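Uncharacterized protein Atu1735 (PDB 2PPX) is of unknown function but, as a helix-turn-helix protein resembling the XRE family, probably binds DNA as a transcriptional regulator. Local coordinates at residues Pro33-Ile38 with Gly58-Trp63; Lys79-Ala82 with Gly87-Ala90; Arg40-Thr45 with Ala51-Pro56. All coordinates share one frame; numbering follows the deposited sequence. Where two conformers were deposited one is given.

Contact 1 of 3, residues Pro33-Ile38 with Gly58-Trp63; sequences PRIKII and GTLRDW. With SO4 (sulfate ion), chain C; SO4 (sulfate ion), chain F.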
loop_
_atom_site.group_PDB
_atom_site.type_symbol
_atom_site.label_atom_id
_atom_site.label_comp_id
_atom_site.label_asym_id
_atom_site.label_seq_id
_atom_site.Cartn_x
_atom_site.Cartn_y
_atom_site.Cartn_z
ATOM N N PRO A 33 7.614 8.672 -15.213
ATOM C CA PRO A 33 6.997 7.480 -14.652
ATOM C C PRO A 33 6.096 6.810 -15.692
ATOM O O PRO A 33 5.419 7.505 -16.468
ATOM C CB PRO A 33 6.167 8.039 -13.492
ATOM C CG PRO A 33 6.923 9.273 -13.067
ATOM C CD PRO A 33 7.317 9.871 -14.409
ATOM N N ARG A 34 6.083 5.479 -15.686
ATOM C CA ARG A 34 5.347 4.704 -16.670
ATOM C C ARG A 34 3.867 5.077 -16.726
ATOM O O ARG A 34 3.305 5.190 -17.814
ATOM C CB ARG A 34 5.495 3.205 -16.398
ATOM C CG ARG A 34 6.810 2.612 -16.877
ATOM C CD ARG A 34 6.675 1.098 -16.891
ATOM N NE ARG A 34 7.866 0.407 -17.386
ATOM C CZ ARG A 34 7.887 -0.875 -17.753
ATOM N NH1 ARG A 34 6.785 -1.619 -17.686
ATOM N NH2 ARG A 34 9.013 -1.417 -18.195
ATOM N N ILE A 35 3.251 5.295 -15.567
ATOM C CA ILE A 35 1.807 5.611 -15.517
ATOM C C ILE A 35 1.506 6.896 -16.310
ATOM O O ILE A 35 0.459 6.980 -16.947
ATOM C CB ILE A 35 1.192 5.685 -14.076
ATOM C CG1 ILE A 35 -0.365 5.884 -14.157
ATOM C CG2 ILE A 35 1.958 6.724 -13.242
ATOM C CD1 ILE A 35 -1.177 5.649 -12.859
ATOM N N LYS A 36 2.411 7.875 -16.230
ATOM C CA LYS A 36 2.233 9.159 -16.913
ATOM C C LYS A 36 2.363 8.993 -18.428
ATOM O O LYS A 36 1.580 9.577 -19.182
ATOM C CB LYS A 36 3.259 10.192 -16.424
ATOM C CG LYS A 36 3.017 11.582 -16.942
ATOM C CD LYS A 36 3.957 12.548 -16.228
ATOM C CE LYS A 36 3.856 13.914 -16.814
ATOM N NZ LYS A 36 4.758 14.864 -16.066
ATOM N N ILE A 37 3.345 8.195 -18.859
ATOM C CA ILE A 37 3.457 7.747 -20.264
ATOM C C ILE A 37 2.189 7.083 -20.796
ATOM O O ILE A 37 1.664 7.445 -21.859
ATOM C CB ILE A 37 4.671 6.806 -20.490
ATOM C CG1 ILE A 37 5.959 7.538 -20.058
ATOM C CG2 ILE A 37 4.780 6.382 -22.019
ATOM C CD1 ILE A 37 7.235 6.705 -20.173
ATOM N N ILE A 38 1.709 6.102 -20.044
ATOM C CA ILE A 38 0.545 5.340 -20.443
ATOM C C ILE A 38 -0.671 6.275 -20.517
ATOM O O ILE A 38 -1.376 6.269 -21.501
ATOM C CB ILE A 38 0.263 4.187 -19.406
ATOM C CG1 ILE A 38 1.376 3.108 -19.493
ATOM C CG2 ILE A 38 -1.099 3.544 -19.678
ATOM C CD1 ILE A 38 1.376 2.206 -18.229
ATOM N N GLY A 58 -4.994 11.035 -5.829
ATOM C CA GLY A 58 -3.804 11.512 -5.130
ATOM C C GLY A 58 -2.636 10.572 -5.344
ATOM O O GLY A 58 -1.545 11.011 -5.657
ATOM N N THR A 59 -2.872 9.272 -5.200
ATOM C CA THR A 59 -1.784 8.358 -5.455
ATOM C C THR A 59 -1.319 8.329 -6.941
ATOM O O THR A 59 -0.110 8.245 -7.181
ATOM C CB THR A 59 -1.993 6.982 -4.772
ATOM O OG1 THR A 59 -0.720 6.360 -4.590
ATOM C CG2 THR A 59 -2.927 6.071 -5.571
ATOM N N LEU A 60 -2.228 8.455 -7.904
ATOM C CA LEU A 60 -1.866 8.629 -9.314
ATOM C C LEU A 60 -0.907 9.829 -9.408
ATOM O O LEU A 60 0.152 9.731 -10.022
ATOM C CB LEU A 60 -3.124 8.865 -10.184
ATOM C CG LEU A 60 -2.943 9.038 -11.711
ATOM C CD1 LEU A 60 -4.258 8.677 -12.460
ATOM C CD2 LEU A 60 -2.610 10.481 -12.009
ATOM N N ARG A 61 -1.289 10.950 -8.787
ATOM C CA ARG A 61 -0.471 12.159 -8.838
ATOM C C ARG A 61 0.890 11.912 -8.163
ATOM O O ARG A 61 1.918 12.344 -8.687
ATOM C CB ARG A 61 -1.214 13.355 -8.205
ATOM C CG ARG A 61 -2.311 13.892 -9.151
ATOM C CD ARG A 61 -3.279 14.803 -8.419
ATOM N NE ARG A 61 -4.205 15.391 -9.380
ATOM C CZ ARG A 61 -5.349 15.996 -9.059
ATOM N NH1 ARG A 61 -5.738 16.078 -7.787
ATOM N NH2 ARG A 61 -6.109 16.509 -10.023
ATOM N N ASP A 62 0.889 11.188 -7.034
ATOM C CA ASP A 62 2.175 10.869 -6.394
ATOM C C ASP A 62 3.074 10.076 -7.344
ATOM O O ASP A 62 4.267 10.356 -7.426
ATOM C CB ASP A 62 2.020 10.060 -5.112
ATOM C CG ASP A 62 1.550 10.880 -3.932
ATOM O OD1 ASP A 62 1.738 12.135 -3.898
ATOM O OD2 ASP A 62 1.040 10.224 -2.971
ATOM N N TRP A 63 2.517 9.075 -8.014
ATOM C CA TRP A 63 3.305 8.249 -8.917
ATOM C C TRP A 63 3.869 9.105 -10.080
ATOM O O TRP A 63 5.068 9.011 -10.415
ATOM C CB TRP A 63 2.513 7.047 -9.446
ATOM C CG TRP A 63 2.056 6.062 -8.406
ATOM C CD1 TRP A 63 2.471 5.970 -7.089
ATOM C CD2 TRP A 63 1.062 5.047 -8.584
ATOM N NE1 TRP A 63 1.790 4.958 -6.469
ATOM C CE2 TRP A 63 0.950 4.354 -7.362
ATOM C CE3 TRP A 63 0.291 4.633 -9.676
ATOM C CZ2 TRP A 63 0.055 3.289 -7.179
ATOM C CZ3 TRP A 63 -0.579 3.559 -9.506
ATOM C CH2 TRP A 63 -0.699 2.915 -8.252
HETATM S S SO4 C . -9.014 17.570 -7.135
HETATM O O1 SO4 C . -8.436 17.846 -8.454
HETATM O O2 SO4 C . -10.250 16.797 -7.290
HETATM O O3 SO4 C . -8.085 16.810 -6.305
HETATM O O4 SO4 C . -9.284 18.828 -6.450
HETATM S S SO4 F . 5.583 17.588 -18.052
HETATM O O1 SO4 F . 4.520 17.594 -17.050
HETATM O O2 SO4 F . 6.586 18.590 -17.687
HETATM O O3 SO4 F . 6.206 16.262 -18.097
HETATM O O4 SO4 F . 5.019 17.919 -19.361
#
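The helix-turn-helix domain is closed here, where the start of its first helix (34-41) sits against helix 57-64, which by its place in the XRE-like order would be the recognition helix. Pro33, at the N-cap position, and Ile35 reach across to Leu60 and Trp63. Ile35 has the most surface buried in the contact. Its CG1 is anti to the backbone N (chi1 -174°) and the chain runs on extended, which carries CD1 over to the neighbouring helix. There the methyl comes in near the plane of the indole and meets the benzo edge, with CD1 3.6 Å from Trp63 CE3. The same methyl lies 4.0 Å from Leu60 CG, while the other branch, Ile35 CG2, rests 3.8 Å from Trp63 CB. The indole is thus met at its rim, and one of its faces carries a backbone oxygen from its own helix: Thr59 O stands 3.3 Å above the plane, toward the rim. Phe49 and Leu78 add to the apolar packing round Ile35, and Ala74 and Pro70 lie against Trp63.

The polar arms lead away from these apolar side chains to sulfates, probably from the crystallisation liquor. Lys36, fully extended, gives NZ to two oxygens of sulfate F. Arg61 meets sulfate C in the plane of its guanidinium, with NH1 2.9 Å from O3 and NH2 3.1 Å from O1, while Glu47 and Gln46 hold it from within the chain. At the upstream end, the proline ring presses on a main-chain oxygen, Pro33 CG lying 3.2 Å from Trp63 O.

Contact 2 of 3, residues Lys79-Ala82 with Gly87-Ala90; sequences KIIA and GTAA
Ile81 and Thr88, which touch one another, also share a flat neighbour, the ring of Tyr53: Ile81 CD1 stands off one side of the ring plane, just beyond the rim at Tyr53 CG, and Thr88 CG2 comes to the rim at CE1. From the other side of the ring plane the backbone N of Ala89 approaches the same CE1. The two segments bring no aromatic ring or amide side chain of their own, and the contact between them is made by three branched residues.

Thr88 lies between the two isoleucines and touches both. Its methyl goes to Ile81, with Thr88 CG2 3.9 Å from Ile81 CG1, while its oxygen lies alongside Ile80. Both isoleucines are met at about a right angle. The backbones come close here, Ile81 CA and Thr88 CA being 5.9 Å apart.

The helices concerned, 72-83 and 85-92, are successive, separated by a single residue, Asp84, and pack on each other at the C-terminal end of this five-helix domain. Asp84 ties the second helix to the link: its side-chain OD1 accepts from Gly87 N, and its backbone O takes the hydrogen bond of the Thr88 hydroxyl. With chi1 at -58°, OG1 lies beside the Thr88 backbone N and is turned back toward that carbonyl. Ile80 O, 3.5 Å from Thr88 OG1, is a near neighbour, but the bond of this hydroxyl is the one to Asp84 O. Ile80 CG2 comes almost equally near, 3.6 Å from Thr88 OG1, while the CD1 end of Ile80 leads away. In the assembly, Ile80 and Thr88 also pack reciprocally on Thr88 and Ile80 of the third subunit.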
loop_
_atom_site.group_PDB
_atom_site.type_symbol
_atom_site.label_atom_id
_atom_site.label_comp_id
_atom_site.label_asym_id
_atom_site.label_seq_id
_atom_site.Cartn_x
_atom_site.Cartn_y
_atom_site.Cartn_z
ATOM N N LYS A 79 0.876 -2.637 -16.231
ATOM C CA LYS A 79 1.253 -3.377 -17.431
ATOM C C LYS A 79 0.036 -3.933 -18.192
ATOM O O LYS A 79 -0.007 -3.905 -19.433
ATOM C CB LYS A 79 2.262 -4.473 -17.098
ATOM C CG LYS A 79 2.546 -5.381 -18.309
ATOM C CD LYS A 79 4.035 -5.572 -18.503
ATOM C CE LYS A 79 4.338 -6.184 -19.875
ATOM N NZ LYS A 79 5.219 -7.364 -19.672
ATOM N N ILE A 80 -0.988 -4.405 -17.468
ATOM C CA ILE A 80 -2.179 -4.925 -18.140
ATOM C C ILE A 80 -2.933 -3.812 -18.826
ATOM O O ILE A 80 -3.412 -3.987 -19.953
ATOM C CB ILE A 80 -3.174 -5.650 -17.170
ATOM C CG1 ILE A 80 -2.441 -6.688 -16.322
ATOM C CG2 ILE A 80 -4.308 -6.272 -17.985
ATOM C CD1 ILE A 80 -1.692 -7.695 -17.113
ATOM N N ILE A 81 -3.048 -2.680 -18.144
ATOM C CA ILE A 81 -3.686 -1.493 -18.735
ATOM C C ILE A 81 -2.972 -1.136 -20.049
ATOM O O ILE A 81 -3.605 -0.950 -21.089
ATOM C CB ILE A 81 -3.652 -0.267 -17.765
ATOM C CG1 ILE A 81 -4.507 -0.532 -16.521
ATOM C CG2 ILE A 81 -4.093 1.028 -18.502
ATOM C CD1 ILE A 81 -4.336 0.508 -15.428
ATOM N N ALA A 82 -1.644 -1.046 -19.992
ATOM C CA ALA A 82 -0.837 -0.759 -21.188
ATOM C C ALA A 82 -1.076 -1.746 -22.345
ATOM O O ALA A 82 -1.207 -1.331 -23.520
ATOM C CB ALA A 82 0.643 -0.705 -20.821
ATOM N N GLY A 87 -9.929 -3.299 -23.076
ATOM C CA GLY A 87 -10.402 -4.526 -22.427
ATOM C C GLY A 87 -10.400 -4.345 -20.923
ATOM O O GLY A 87 -11.355 -4.735 -20.246
ATOM N N THR A 88 -9.341 -3.708 -20.407
ATOM C CA THR A 88 -9.222 -3.471 -18.973
ATOM C C THR A 88 -10.345 -2.548 -18.475
ATOM O O THR A 88 -11.010 -2.853 -17.487
ATOM C CB THR A 88 -7.804 -2.946 -18.577
ATOM O OG1 THR A 88 -6.826 -3.901 -19.004
ATOM C CG2 THR A 88 -7.688 -2.765 -17.071
ATOM N N ALA A 89 -10.548 -1.437 -19.177
ATOM C CA ALA A 89 -11.573 -0.468 -18.818
ATOM C C ALA A 89 -12.965 -1.109 -18.849
ATOM O O ALA A 89 -13.763 -0.889 -17.946
ATOM C CB ALA A 89 -11.514 0.734 -19.759
ATOM N N ALA A 90 -13.230 -1.915 -19.879
ATOM C CA ALA A 90 -14.526 -2.601 -20.045
ATOM C C ALA A 90 -14.782 -3.619 -18.937
ATOM O O ALA A 90 -15.899 -3.712 -18.409
ATOM C CB ALA A 90 -14.613 -3.260 -21.419
#

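Contact 3 of 3, residues Arg40-Thr45 with Ala51-Pro56; sequences RALKLT and ARYHIP. With SO4 (sulfate ion), chain B; SO4 (sulfate ion), chain G; SO4 (sulfate ion), chain F; SO4 (sulfate ion), chain E.
Leu44 and Arg52 are brought together by two torsions. Leu44 holds CG anti to its carbonyl carbon (chi1 -63°), which aims both methyls across the gap, and the Arg52 chain, extended as far as CD, bends at chi3 (-68°) to swing its guanidinium beneath them. Leu44 CD2 then lies over one face of that group, 3.5 Å above the plane and displaced toward the rim, with Arg52 NH1 as its nearest atom at 3.7 Å. The edge of the guanidinium is left to sulfate G, probably from the crystallisation liquor: Arg52 NH1 is 2.9 Å from sulfate G O2 in a nearly straight bond (173°), and two weaker bonds run from NH2. Leucine on the face and anion at the edge would restrict its rotation in the crystal.

Tyr53 takes the other methyl. Leu44 CD1 approaches near the ring plane, 4.2 Å from Tyr53 CE2, and Leu42 CD1 comes in obliquely, 4.0 Å from Tyr53 OH. One face of the same ring is covered by its neighbour's aliphatic chain, Arg52 CG standing 3.9 Å above its centre. The phenol oxygen is satisfied by the backbone O of Pro85.

In the fold, this joins the loop after helix 34-41 to the last turn of helix 46-53, the first helix of the helix-turn-helix proper. A Schellman motif with positive phi at Lys43 ends the earlier helix, and Thr45, whose side chain caps a backbone N, starts the next. Leu42 and Leu44 flank Lys43 in this short link, and both side chains reach Tyr53. Phe49 packs against both leucines. Away from this cluster, Arg40 lies between two sulfates, its NH1 3.0 Å from sulfate B O2 and 3.1 Å from sulfate F O1.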
loop_
_atom_site.group_PDB
_atom_site.type_symbol
_atom_site.label_atom_id
_atom_site.label_comp_id
_atom_site.label_asym_id
_atom_site.label_seq_id
_atom_site.Cartn_x
_atom_site.Cartn_y
_atom_site.Cartn_z
ATOM N N ARG A 40 -0.927 9.627 -20.821
ATOM C CA ARG A 40 -0.815 10.550 -21.954
ATOM C C ARG A 40 -0.950 9.845 -23.294
ATOM O O ARG A 40 -1.508 10.401 -24.255
ATOM C CB ARG A 40 0.489 11.325 -21.890
ATOM C CG ARG A 40 0.460 12.360 -20.790
ATOM C CD ARG A 40 1.676 13.234 -20.848
ATOM N NE ARG A 40 1.557 14.319 -19.877
ATOM C CZ ARG A 40 2.503 15.200 -19.594
ATOM N NH1 ARG A 40 2.260 16.150 -18.681
ATOM N NH2 ARG A 40 3.690 15.132 -20.190
ATOM N N ALA A 41 -0.489 8.607 -23.380
ATOM C CA ALA A 41 -0.611 7.915 -24.665
ATOM C C ALA A 41 -2.055 7.539 -24.987
ATOM O O ALA A 41 -2.426 7.409 -26.171
ATOM C CB ALA A 41 0.289 6.714 -24.717
ATOM N N LEU A 42 -2.852 7.382 -23.932
ATOM C CA LEU A 42 -4.287 7.137 -24.040
ATOM C C LEU A 42 -5.116 8.433 -24.129
ATOM O O LEU A 42 -6.334 8.358 -24.262
ATOM C CB LEU A 42 -4.769 6.304 -22.840
ATOM C CG LEU A 42 -4.133 4.921 -22.652
ATOM C CD1 LEU A 42 -4.711 4.228 -21.413
ATOM C CD2 LEU A 42 -4.289 4.062 -23.914
ATOM N N LYS A 43 -4.449 9.589 -24.044
ATOM C CA LYS A 43 -5.106 10.902 -24.104
ATOM C C LYS A 43 -6.173 11.090 -23.020
ATOM O O LYS A 43 -7.265 11.610 -23.284
ATOM C CB LYS A 43 -5.710 11.167 -25.493
ATOM C CG LYS A 43 -4.754 11.805 -26.491
ATOM C CD LYS A 43 -5.499 12.733 -27.457
ATOM C CE LYS A 43 -6.442 11.982 -28.395
ATOM N NZ LYS A 43 -7.068 12.868 -29.427
ATOM N N LEU A 44 -5.846 10.670 -21.803
ATOM C CA LEU A 44 -6.745 10.800 -20.670
ATOM C C LEU A 44 -6.184 11.802 -19.697
ATOM O O LEU A 44 -4.973 11.852 -19.470
ATOM C CB LEU A 44 -6.948 9.453 -19.961
ATOM C CG LEU A 44 -7.607 8.406 -20.874
ATOM C CD1 LEU A 44 -7.664 7.068 -20.155
ATOM C CD2 LEU A 44 -9.008 8.841 -21.392
ATOM N N THR A 45 -7.062 12.613 -19.116
ATOM C CA THR A 45 -6.640 13.463 -18.014
ATOM C C THR A 45 -6.400 12.592 -16.775
ATOM O O THR A 45 -6.764 11.401 -16.740
ATOM C CB THR A 45 -7.721 14.515 -17.660
ATOM O OG1 THR A 45 -8.848 13.838 -17.108
ATOM C CG2 THR A 45 -8.154 15.352 -18.886
ATOM N N ALA A 51 -10.647 7.541 -12.678
ATOM C CA ALA A 51 -11.987 6.958 -12.639
ATOM C C ALA A 51 -12.080 5.693 -13.509
ATOM O O ALA A 51 -12.691 4.707 -13.103
ATOM C CB ALA A 51 -13.062 7.983 -13.079
ATOM N N ARG A 52 -11.471 5.712 -14.685
ATOM C CA ARG A 52 -11.557 4.562 -15.589
ATOM C C ARG A 52 -10.856 3.307 -15.026
ATOM O O ARG A 52 -11.362 2.178 -15.169
ATOM C CB ARG A 52 -10.988 4.922 -16.957
ATOM C CG ARG A 52 -11.203 3.875 -18.011
ATOM C CD ARG A 52 -10.830 4.419 -19.378
ATOM N NE ARG A 52 -11.763 5.466 -19.793
ATOM C CZ ARG A 52 -11.750 6.062 -20.985
ATOM N NH1 ARG A 52 -10.858 5.718 -21.905
ATOM N NH2 ARG A 52 -12.631 7.010 -21.253
ATOM N N TYR A 53 -9.723 3.516 -14.364
ATOM C CA TYR A 53 -8.888 2.403 -13.895
ATOM C C TYR A 53 -8.845 2.180 -12.385
ATOM O O TYR A 53 -8.085 1.336 -11.913
ATOM C CB TYR A 53 -7.467 2.506 -14.502
ATOM C CG TYR A 53 -7.533 2.394 -16.005
ATOM C CD1 TYR A 53 -7.928 1.195 -16.617
ATOM C CD2 TYR A 53 -7.249 3.492 -16.821
ATOM C CE1 TYR A 53 -8.022 1.091 -18.010
ATOM C CE2 TYR A 53 -7.316 3.393 -18.232
ATOM C CZ TYR A 53 -7.727 2.186 -18.801
ATOM O OH TYR A 53 -7.837 2.048 -20.152
ATOM N N HIS A 54 -9.689 2.911 -11.647
ATOM C CA HIS A 54 -9.848 2.758 -10.195
ATOM C C HIS A 54 -8.544 2.943 -9.424
ATOM O O HIS A 54 -8.203 2.156 -8.534
ATOM C CB HIS A 54 -10.524 1.425 -9.854
ATOM C CG HIS A 54 -11.863 1.243 -10.515
ATOM N ND1 HIS A 54 -12.932 0.667 -9.876
ATOM C CD2 HIS A 54 -12.317 1.621 -11.731
ATOM C CE1 HIS A 54 -13.981 0.659 -10.681
ATOM N NE2 HIS A 54 -13.634 1.232 -11.816
ATOM N N ILE A 55 -7.806 3.980 -9.793
ATOM C CA ILE A 55 -6.593 4.360 -9.054
ATOM C C ILE A 55 -6.889 5.715 -8.391
ATOM O O ILE A 55 -7.179 6.679 -9.076
ATOM C CB ILE A 55 -5.389 4.457 -9.968
ATOM C CG1 ILE A 55 -5.096 3.070 -10.617
ATOM C CG2 ILE A 55 -4.139 4.990 -9.207
ATOM C CD1 ILE A 55 -4.218 3.163 -11.812
ATOM N N PRO A 56 -6.834 5.774 -7.062
ATOM C CA PRO A 56 -7.209 7.029 -6.361
ATOM C C PRO A 56 -6.332 8.179 -6.893
ATOM O O PRO A 56 -5.169 7.982 -7.246
ATOM C CB PRO A 56 -6.913 6.718 -4.878
ATOM C CG PRO A 56 -6.952 5.212 -4.797
ATOM C CD PRO A 56 -6.384 4.722 -6.131
HETATM S S SO4 B . -1.566 16.338 -18.675
HETATM O O1 SO4 B . -1.362 17.771 -18.763
HETATM O O2 SO4 B . -0.569 15.871 -17.731
HETATM O O3 SO4 B . -2.956 16.048 -18.359
HETATM O O4 SO4 B . -1.360 15.654 -19.950
HETATM S S SO4 G . -12.066 7.564 -24.832
HETATM O O1 SO4 G . -12.492 8.816 -24.200
HETATM O O2 SO4 G . -10.703 7.224 -24.431
HETATM O O3 SO4 G . -12.978 6.484 -24.455
HETATM O O4 SO4 G . -12.108 7.699 -26.286
HETATM S S SO4 F . 5.583 17.588 -18.052
HETATM O O1 SO4 F . 4.520 17.594 -17.050
HETATM O O2 SO4 F . 6.586 18.590 -17.687
HETATM O O3 SO4 F . 6.206 16.262 -18.097
HETATM O O4 SO4 F . 5.019 17.919 -19.361
HETATM S S SO4 E . -14.043 -0.002 -5.703
HETATM O O1 SO4 E . -13.373 -1.309 -5.757
HETATM O O2 SO4 E . -13.754 0.644 -4.424
HETATM O O3 SO4 E . -13.609 0.900 -6.770
HETATM O O4 SO4 E . -15.476 -0.231 -5.849
#

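Overall arrangement
From the N terminus, helix 34-41 opens both contact 1 and contact 3. Contact 3 closes first, bringing the end of helix 46-53 back against the loop that follows helix 34-41; contact 1 closes later, when helix 57-64 returns to the start of that first helix, so contact 3 lies wholly within its span. Ile55 links the two, packing on Trp63, Leu60 and Ile35. Contact 2 comes afterwards in series and folds helix 85-92 onto helix 72-83, on the opposite side of the chain's centre from contact 1. Ile38 meets Ile81 and Ala82, while Tyr53 and Arg52 join contact 2 to contact 3, tying the two C-terminal helices, 72-83 and 85-92, to the helices before them.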